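Local coordinates for LYND (PDB 4V1T), which probably acts as an ATP-dependent YcaO-family cyclodehydratase, turning cysteine residues of cyanobactin precursor peptides into thiazolines, at residues N121-E124 / V125-A128; L157-D160 / Y161-E165; E218-V221 / L222-K225; T292-H295 / S296-D299. All blocks are in the same frame, centred on the assembly; numbering follows the deposited sequence.

Contact 1. Residues N121-E124 / V125-A128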
# COMPACT_ATOMS: atom_id res chain seq x y z
N ASN B 121 -6.91 28.78 22.28
CA ASN B 121 -7.98 29.73 21.99
C ASN B 121 -9.32 29.09 21.65
O ASN B 121 -10.14 29.69 20.96
CB ASN B 121 -7.54 30.68 20.86
CG ASN B 121 -7.11 29.94 19.61
OD1 ASN B 121 -7.66 28.90 19.27
ND2 ASN B 121 -6.12 30.49 18.91
N ILE B 122 -9.55 27.87 22.13
CA ILE B 122 -10.83 27.21 21.89
C ILE B 122 -11.94 27.93 22.64
O ILE B 122 -11.86 28.15 23.84
CB ILE B 122 -10.80 25.71 22.31
CG1 ILE B 122 -9.72 24.95 21.53
CG2 ILE B 122 -12.15 25.04 22.09
CD1 ILE B 122 -9.90 24.94 20.02
N SER B 123 -12.99 28.31 21.91
CA SER B 123 -14.09 29.07 22.47
C SER B 123 -14.90 28.25 23.47
O SER B 123 -14.76 27.03 23.56
CB SER B 123 -15.00 29.60 21.36
OG SER B 123 -15.57 28.52 20.63
N GLU B 124 -15.76 28.92 24.22
CA GLU B 124 -16.59 28.27 25.22
C GLU B 124 -17.90 27.78 24.62
O GLU B 124 -18.60 26.97 25.22
CB GLU B 124 -16.86 29.20 26.39
CG GLU B 124 -15.59 29.67 27.09
CD GLU B 124 -14.96 30.90 26.46
OE1 GLU B 124 -15.54 31.49 25.51
OE2 GLU B 124 -13.88 31.31 26.91
N VAL B 125 -18.23 28.28 23.44
CA VAL B 125 -19.39 27.78 22.70
C VAL B 125 -18.99 26.51 21.96
O VAL B 125 -19.82 25.64 21.73
CB VAL B 125 -19.97 28.83 21.72
CG1 VAL B 125 -20.66 29.95 22.48
CG2 VAL B 125 -18.90 29.38 20.78
N THR B 126 -17.71 26.41 21.61
CA THR B 126 -17.18 25.20 21.01
C THR B 126 -17.21 24.07 22.03
O THR B 126 -17.56 22.94 21.70
CB THR B 126 -15.74 25.41 20.50
OG1 THR B 126 -15.75 26.26 19.36
CG2 THR B 126 -15.08 24.06 20.11
N VAL B 127 -16.85 24.38 23.27
CA VAL B 127 -16.91 23.43 24.36
C VAL B 127 -18.37 23.03 24.60
O VAL B 127 -18.67 21.87 24.89
CB VAL B 127 -16.30 24.00 25.65
CG1 VAL B 127 -16.50 23.04 26.82
CG2 VAL B 127 -14.81 24.28 25.45
N ALA B 128 -19.26 23.99 24.48
CA ALA B 128 -20.68 23.77 24.70
C ALA B 128 -21.29 22.90 23.60
O ALA B 128 -22.17 22.10 23.85
CB ALA B 128 -21.41 25.10 24.79

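Contact 2. Residues L157-D160 / Y161-E165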
# COMPACT_ATOMS: atom_id res chain seq x y z
N LEU B 157 -9.70 19.91 24.30
CA LEU B 157 -9.84 20.53 22.99
C LEU B 157 -8.75 21.59 22.82
O LEU B 157 -8.66 22.50 23.64
CB LEU B 157 -11.21 21.18 22.81
CG LEU B 157 -12.42 20.51 23.46
CD1 LEU B 157 -13.68 21.23 23.01
CD2 LEU B 157 -12.51 19.05 23.11
N THR B 158 -7.93 21.45 21.78
CA THR B 158 -6.83 22.36 21.54
C THR B 158 -6.90 22.91 20.14
O THR B 158 -7.62 22.36 19.30
CB THR B 158 -5.46 21.68 21.75
OG1 THR B 158 -4.42 22.66 21.72
CG2 THR B 158 -5.21 20.61 20.67
N ASP B 159 -6.18 24.00 19.90
CA ASP B 159 -6.00 24.55 18.55
C ASP B 159 -4.67 24.09 17.97
O ASP B 159 -4.43 24.22 16.77
CB ASP B 159 -6.09 26.08 18.56
CG ASP B 159 -5.10 26.73 19.52
OD1 ASP B 159 -4.67 26.07 20.49
OD2 ASP B 159 -4.74 27.90 19.31
N ASP B 160 -3.80 23.56 18.83
CA ASP B 160 -2.52 23.02 18.39
C ASP B 160 -2.06 21.96 19.37
O ASP B 160 -2.25 22.10 20.58
CB ASP B 160 -1.48 24.14 18.27
CG ASP B 160 -0.28 23.73 17.45
OD1 ASP B 160 -0.32 23.90 16.21
OD2 ASP B 160 0.70 23.24 18.03
N TYR B 161 -1.44 20.90 18.85
CA TYR B 161 -1.00 19.78 19.68
C TYR B 161 0.32 20.04 20.42
O TYR B 161 0.75 19.21 21.21
CB TYR B 161 -0.89 18.52 18.85
CG TYR B 161 -2.18 17.73 18.76
CD1 TYR B 161 -3.40 18.36 18.57
CD2 TYR B 161 -2.18 16.35 18.88
CE1 TYR B 161 -4.59 17.64 18.50
CE2 TYR B 161 -3.36 15.62 18.81
CZ TYR B 161 -4.55 16.27 18.62
OH TYR B 161 -5.72 15.54 18.54
N LEU B 162 0.93 21.19 20.18
CA LEU B 162 2.15 21.57 20.90
C LEU B 162 1.91 22.75 21.84
O LEU B 162 2.84 23.43 22.26
CB LEU B 162 3.28 21.91 19.91
CG LEU B 162 3.93 20.73 19.17
CD1 LEU B 162 5.00 21.25 18.22
CD2 LEU B 162 4.54 19.73 20.15
N GLN B 163 0.65 22.99 22.19
CA GLN B 163 0.32 24.00 23.19
C GLN B 163 1.02 23.67 24.50
O GLN B 163 0.82 22.59 25.05
CB GLN B 163 -1.19 24.08 23.42
CG GLN B 163 -1.94 24.89 22.37
CD GLN B 163 -1.76 26.39 22.55
OE1 GLN B 163 -0.93 26.83 23.33
NE2 GLN B 163 -2.56 27.18 21.83
N PRO B 164 1.85 24.60 25.02
CA PRO B 164 2.65 24.29 26.22
C PRO B 164 1.84 23.88 27.45
O PRO B 164 2.38 23.20 28.31
CB PRO B 164 3.42 25.61 26.48
CG PRO B 164 2.77 26.64 25.65
CD PRO B 164 2.18 25.93 24.47
N GLU B 165 0.57 24.26 27.53
CA GLU B 165 -0.26 23.87 28.66
C GLU B 165 -0.53 22.36 28.68
O GLU B 165 -0.82 21.79 29.73
CB GLU B 165 -1.60 24.61 28.62
CG GLU B 165 -2.55 24.15 29.73
CD GLU B 165 -3.78 25.01 29.87
OE1 GLU B 165 -3.81 26.12 29.30
OE2 GLU B 165 -4.72 24.55 30.56

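Contact 3. Residues E218-V221 / L222-K225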
# COMPACT_ATOMS: atom_id res chain seq x y z
N GLU B 218 8.26 25.56 11.57
CA GLU B 218 7.82 26.15 12.82
C GLU B 218 8.98 26.25 13.81
O GLU B 218 9.21 27.30 14.41
CB GLU B 218 6.68 25.31 13.43
CG GLU B 218 6.07 25.91 14.70
CD GLU B 218 5.12 24.95 15.41
OE1 GLU B 218 5.59 24.09 16.21
OE2 GLU B 218 3.89 25.06 15.20
N ALA B 219 9.72 25.16 13.95
CA ALA B 219 10.82 25.09 14.91
C ALA B 219 11.92 26.10 14.58
O ALA B 219 12.53 26.68 15.48
CB ALA B 219 11.40 23.68 14.93
N SER B 220 12.16 26.32 13.29
CA SER B 220 13.26 27.19 12.86
C SER B 220 12.88 28.64 13.07
O SER B 220 13.72 29.47 13.44
CB SER B 220 13.62 26.92 11.39
OG SER B 220 14.68 27.77 10.98
N VAL B 221 11.62 28.94 12.82
CA VAL B 221 11.05 30.24 13.07
C VAL B 221 11.16 30.56 14.55
O VAL B 221 11.53 31.67 14.93
CB VAL B 221 9.57 30.31 12.62
CG1 VAL B 221 8.80 31.41 13.33
CG2 VAL B 221 9.49 30.48 11.11
N LEU B 222 10.84 29.57 15.38
CA LEU B 222 10.91 29.74 16.82
C LEU B 222 12.34 30.00 17.28
O LEU B 222 12.57 30.88 18.09
CB LEU B 222 10.34 28.52 17.54
CG LEU B 222 8.82 28.34 17.41
CD1 LEU B 222 8.40 26.91 17.78
CD2 LEU B 222 8.07 29.35 18.25
N ARG B 223 13.28 29.22 16.75
CA ARG B 223 14.70 29.42 17.03
C ARG B 223 15.15 30.80 16.57
O ARG B 223 15.82 31.51 17.31
CB ARG B 223 15.56 28.36 16.34
CG ARG B 223 15.72 27.08 17.15
CD ARG B 223 16.15 25.92 16.27
NE ARG B 223 15.13 25.57 15.27
CZ ARG B 223 15.16 24.46 14.54
NH1 ARG B 223 16.14 23.59 14.71
NH2 ARG B 223 14.22 24.19 13.65
N GLN B 224 14.76 31.16 15.36
CA GLN B 224 15.10 32.47 14.84
C GLN B 224 14.48 33.57 15.65
O GLN B 224 15.08 34.61 15.88
CB GLN B 224 14.63 32.60 13.41
CG GLN B 224 15.59 31.98 12.45
CD GLN B 224 15.11 32.08 11.03
OE1 GLN B 224 14.89 33.17 10.51
NE2 GLN B 224 14.97 30.95 10.39
N LYS B 225 13.27 33.32 16.11
CA LYS B 225 12.51 34.33 16.79
C LYS B 225 13.27 34.75 17.99
O LYS B 225 13.28 35.91 18.33
CB LYS B 225 11.18 33.81 17.25
CG LYS B 225 10.28 34.92 17.69
CD LYS B 225 8.86 34.61 17.30
CE LYS B 225 7.89 35.29 18.21
NZ LYS B 225 6.76 34.37 18.48

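Contact 4. Residues T292-H295 / S296-D299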
# COMPACT_ATOMS: atom_id res chain seq x y z
N THR B 292 -6.08 12.10 11.42
CA THR B 292 -6.14 13.40 10.76
C THR B 292 -7.13 13.31 9.61
O THR B 292 -7.03 12.43 8.76
CB THR B 292 -4.77 13.87 10.24
OG1 THR B 292 -4.22 12.90 9.34
CG2 THR B 292 -3.81 14.08 11.40
N LEU B 293 -8.10 14.22 9.61
CA LEU B 293 -9.06 14.34 8.53
C LEU B 293 -8.89 15.71 7.88
O LEU B 293 -9.34 16.72 8.41
CB LEU B 293 -10.48 14.17 9.04
CG LEU B 293 -11.61 14.41 8.02
CD1 LEU B 293 -11.52 13.42 6.87
CD2 LEU B 293 -12.97 14.33 8.69
N ASN B 294 -8.22 15.72 6.73
CA ASN B 294 -8.05 16.94 5.95
C ASN B 294 -9.37 17.30 5.28
O ASN B 294 -9.90 16.51 4.50
CB ASN B 294 -6.94 16.75 4.92
CG ASN B 294 -6.45 18.07 4.36
OD1 ASN B 294 -7.23 18.98 4.08
ND2 ASN B 294 -5.15 18.18 4.20
N HIS B 295 -9.90 18.47 5.62
CA HIS B 295 -11.20 18.90 5.11
C HIS B 295 -11.10 19.55 3.72
O HIS B 295 -12.00 19.37 2.90
CB HIS B 295 -11.82 19.91 6.08
CG HIS B 295 -12.20 19.34 7.41
ND1 HIS B 295 -13.18 18.37 7.55
CD2 HIS B 295 -11.76 19.62 8.66
CE1 HIS B 295 -13.31 18.07 8.83
NE2 HIS B 295 -12.46 18.81 9.52
N SER B 296 -10.01 20.27 3.47
CA SER B 296 -9.84 21.04 2.23
C SER B 296 -9.66 20.08 1.03
O SER B 296 -10.49 20.03 0.12
CB SER B 296 -8.67 22.04 2.36
OG SER B 296 -7.46 21.36 2.67
N ILE B 297 -8.57 19.31 1.04
CA ILE B 297 -8.52 18.12 0.20
C ILE B 297 -9.35 17.13 0.98
O ILE B 297 -9.83 17.45 2.06
CB ILE B 297 -7.09 17.58 -0.03
CG1 ILE B 297 -6.66 16.63 1.12
CG2 ILE B 297 -6.13 18.74 -0.26
CD1 ILE B 297 -5.24 16.10 1.00
N LEU B 298 -9.53 15.93 0.47
CA LEU B 298 -10.18 14.92 1.26
C LEU B 298 -9.21 13.76 1.48
O LEU B 298 -8.77 13.13 0.52
CB LEU B 298 -11.48 14.46 0.60
CG LEU B 298 -12.46 13.69 1.47
CD1 LEU B 298 -12.63 14.33 2.84
CD2 LEU B 298 -13.81 13.60 0.75
N ASP B 299 -8.87 13.52 2.74
CA ASP B 299 -7.95 12.44 3.08
C ASP B 299 -8.00 12.14 4.58
O ASP B 299 -8.15 13.04 5.39
CB ASP B 299 -6.51 12.82 2.67
CG ASP B 299 -5.58 11.61 2.60
OD1 ASP B 299 -6.06 10.47 2.39
OD2 ASP B 299 -4.36 11.81 2.74
O HOH W 1 -5.09 13.63 6.87

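Contact 1. Residues N121-E124 / V125-A128
Ile122 lays its CG2 methyl against that of Thr126, the two side chains crossing at about a right angle with Ile122 CG2 and Thr126 CG2 3.7 Å apart. Between these residues the chain enters helix 124-135, and Ser123 stands at the N-cap. Its hydroxyl takes two bonds from Thr126: one from the main chain, Thr126 N to Ser123 OG at 3.2 Å, and a shorter one from the side chain, Thr126 OG1 to Ser123 OG at 2.6 Å. Thr126 can give both because OG1 sits beside its own backbone N (chi1 -70°), which turns the hydroxyl to the same acceptor and sends CG2 the other way, to Ile122. Val125 adds an apolar flank to the cap, its CG2 lying 3.4 Å from Ser123 OG. The backbone bonds of this first turn vary in quality: Val127 N reaches Ser123 O at 3.4 Å, a weak bond, whereas Ala128 N meets Glu124 O at 3.1 Å. Val127 CG2 packs 3.3 Å from that same Ser123 O, and its side chain also reaches Leu116, Pro118 and Leu157, so the helix start is seated on strands 114-118 and 154-157. The helix forms the crossover from strand 114-118 to the parallel strand 141-142. With a hydroxyl gripping one early amide and one helix hydroxyl, the cap probably offsets the positive end of the helix dipole and helps to fix where the helix begins.

Contact 2. Residues L157-D160 / Y161-E165
Gln163 reaches back across the turn to Asp159, and this side-chain bond is nearly straight: Gln163 NE2 to Asp159 OD1 is 2.7 Å with an angle of 165° at the hydrogen. It uses the syn lone pair of OD1, and the amide and carboxylate planes are nearly coplanar. A bend at chi2 (-76°) swings the glutamine amide to that position, while its CG passes Thr158 OG1 at 3.4 Å. Side chain to main chain, Asp160 OD2 accepts from Leu162 N at 3.0 Å, an Asx turn in which the amide approaches on the anti side, 31° out of the carboxylate plane; the same oxygen forms a salt bridge with Arg215. Thr158 OG1 donates to Asp160 O at 2.5 Å. Main chain to main chain, the type I turn from Asp160 to Gln163 is closed by a weak bond, Gln163 N to Asp160 O at 3.4 Å. Apolar contact comes from Thr158 CG2, 3.6 Å from Tyr161 CD1; the tyrosine hydroxyl bonds Gly193 O. The loop follows strand 154-157 and precedes helix 165-176. Since the turn's own bond is weak, side-chain acceptors and donors probably share in holding its shape, with Arg215 probably offsetting the buried charge of Asp160.

Contact 3. Residues E218-V221 / L222-K225
Arg223 folds back over the preceding turn of its helix, bent at chi3 (-64°), so that the guanidinium edge comes down beside Ala219. There Ala219 O receives two bonds from one residue: the regular helical one from Arg223 N at 2.9 Å, and a weak one from Arg223 NE at 2.8 Å. The far end of the guanidinium continues to Gly390 O through NH1. Gln224 is oriented differently, extended beyond CG, the side chain reaching back one turn to Ser220, with its amide meeting Ser220 OG nearly in the amide plane (11° out); Gln224 NE2 and Ser220 OG are 3.2 Å apart. Ser220 reaches this position with OG anti to its backbone N, and OG also bonds Ala392 O, while Gln224 NE2 has a second partner in Tyr24 OH of the second subunit. Glu218 and Leu222 run side by side, pointing the same way, with Glu218 CG 4.0 Å from Leu222 CD1; the carboxylate beyond forms a salt bridge with Arg215. All three pairs follow the i to i+4 spacing of helix 216-225. The extra, weak NE bond at Ala219 O and the shared Ser220 hydroxyl suggest that side chains help to hold the last turns of this helix while tying it to the 390-392 loop and the neighbouring subunit.

Contact 4. Residues T292-H295 / S296-D299
Asn294 turns OD1 into the following reversal, toward Ser296 and Ile297. OD1 accepts weak bonds from Ser296 N at 3.1 Å and from Ile297 N at 3.3 Å, the first defining an Asx turn, and Ser296 OG lies 2.8 Å from the same Asn294 OD1. With CG anti to the backbone N (chi1 -164°), the amide lies across Ile297, whose side chain crosses it at about a right angle; Ile297 CG1 and Asn294 CG are 3.6 Å apart. One step further out, the ladder begins: Asn294 and Asp299 form an antiparallel hydrogen-bonded pair with both side chains on one face, and Asn294 N reaches Asp299 O at 3.0 Å. Leu293 CA makes a CH...O contact with that oxygen, and a water bound to Thr292 OG1, which also bonds His303, gives it a weak bond. The hairpin so made joins strands 289-294 and 299-304, the latter an edge strand of the mixed sheet within this chain. Beyond it, Gln29 of the second subunit bonds both Asn294 OD1 and Ser296 OG, and Lys266 of that subunit bonds Ser296 O. Because the two backbone amides bond Asn294 OD1 only weakly, it probably owes its fixed position partly to the subunit interface, where the loop presents several acceptors to amide and ammonium donors.

Contacts 1 and 2, with centres 14 Å apart, touch directly: Ile122 CG1 packs 3.4 Å from Leu157 O, so the helix start and the loop after strand 154-157 lie together at the C-terminal ends of the neighbouring parallel strands 114-118 and 154-157. Contacts 2 and 3, centres 17 Å apart, touch where Leu162 CD1 lies 3.5 Å from Glu218 OE1, and Arg215 forms salt bridges with an acid of each. Contact 4 stands apart, its nearest atoms about 8 Å from contact 2, but like contact 3 it reaches the second subunit. The Leu162 side chain is about 13 Å from the zinc ion held by Cys203, Cys206, Cys311 and Cys314. None of the four segments contributes to the ADP pocket.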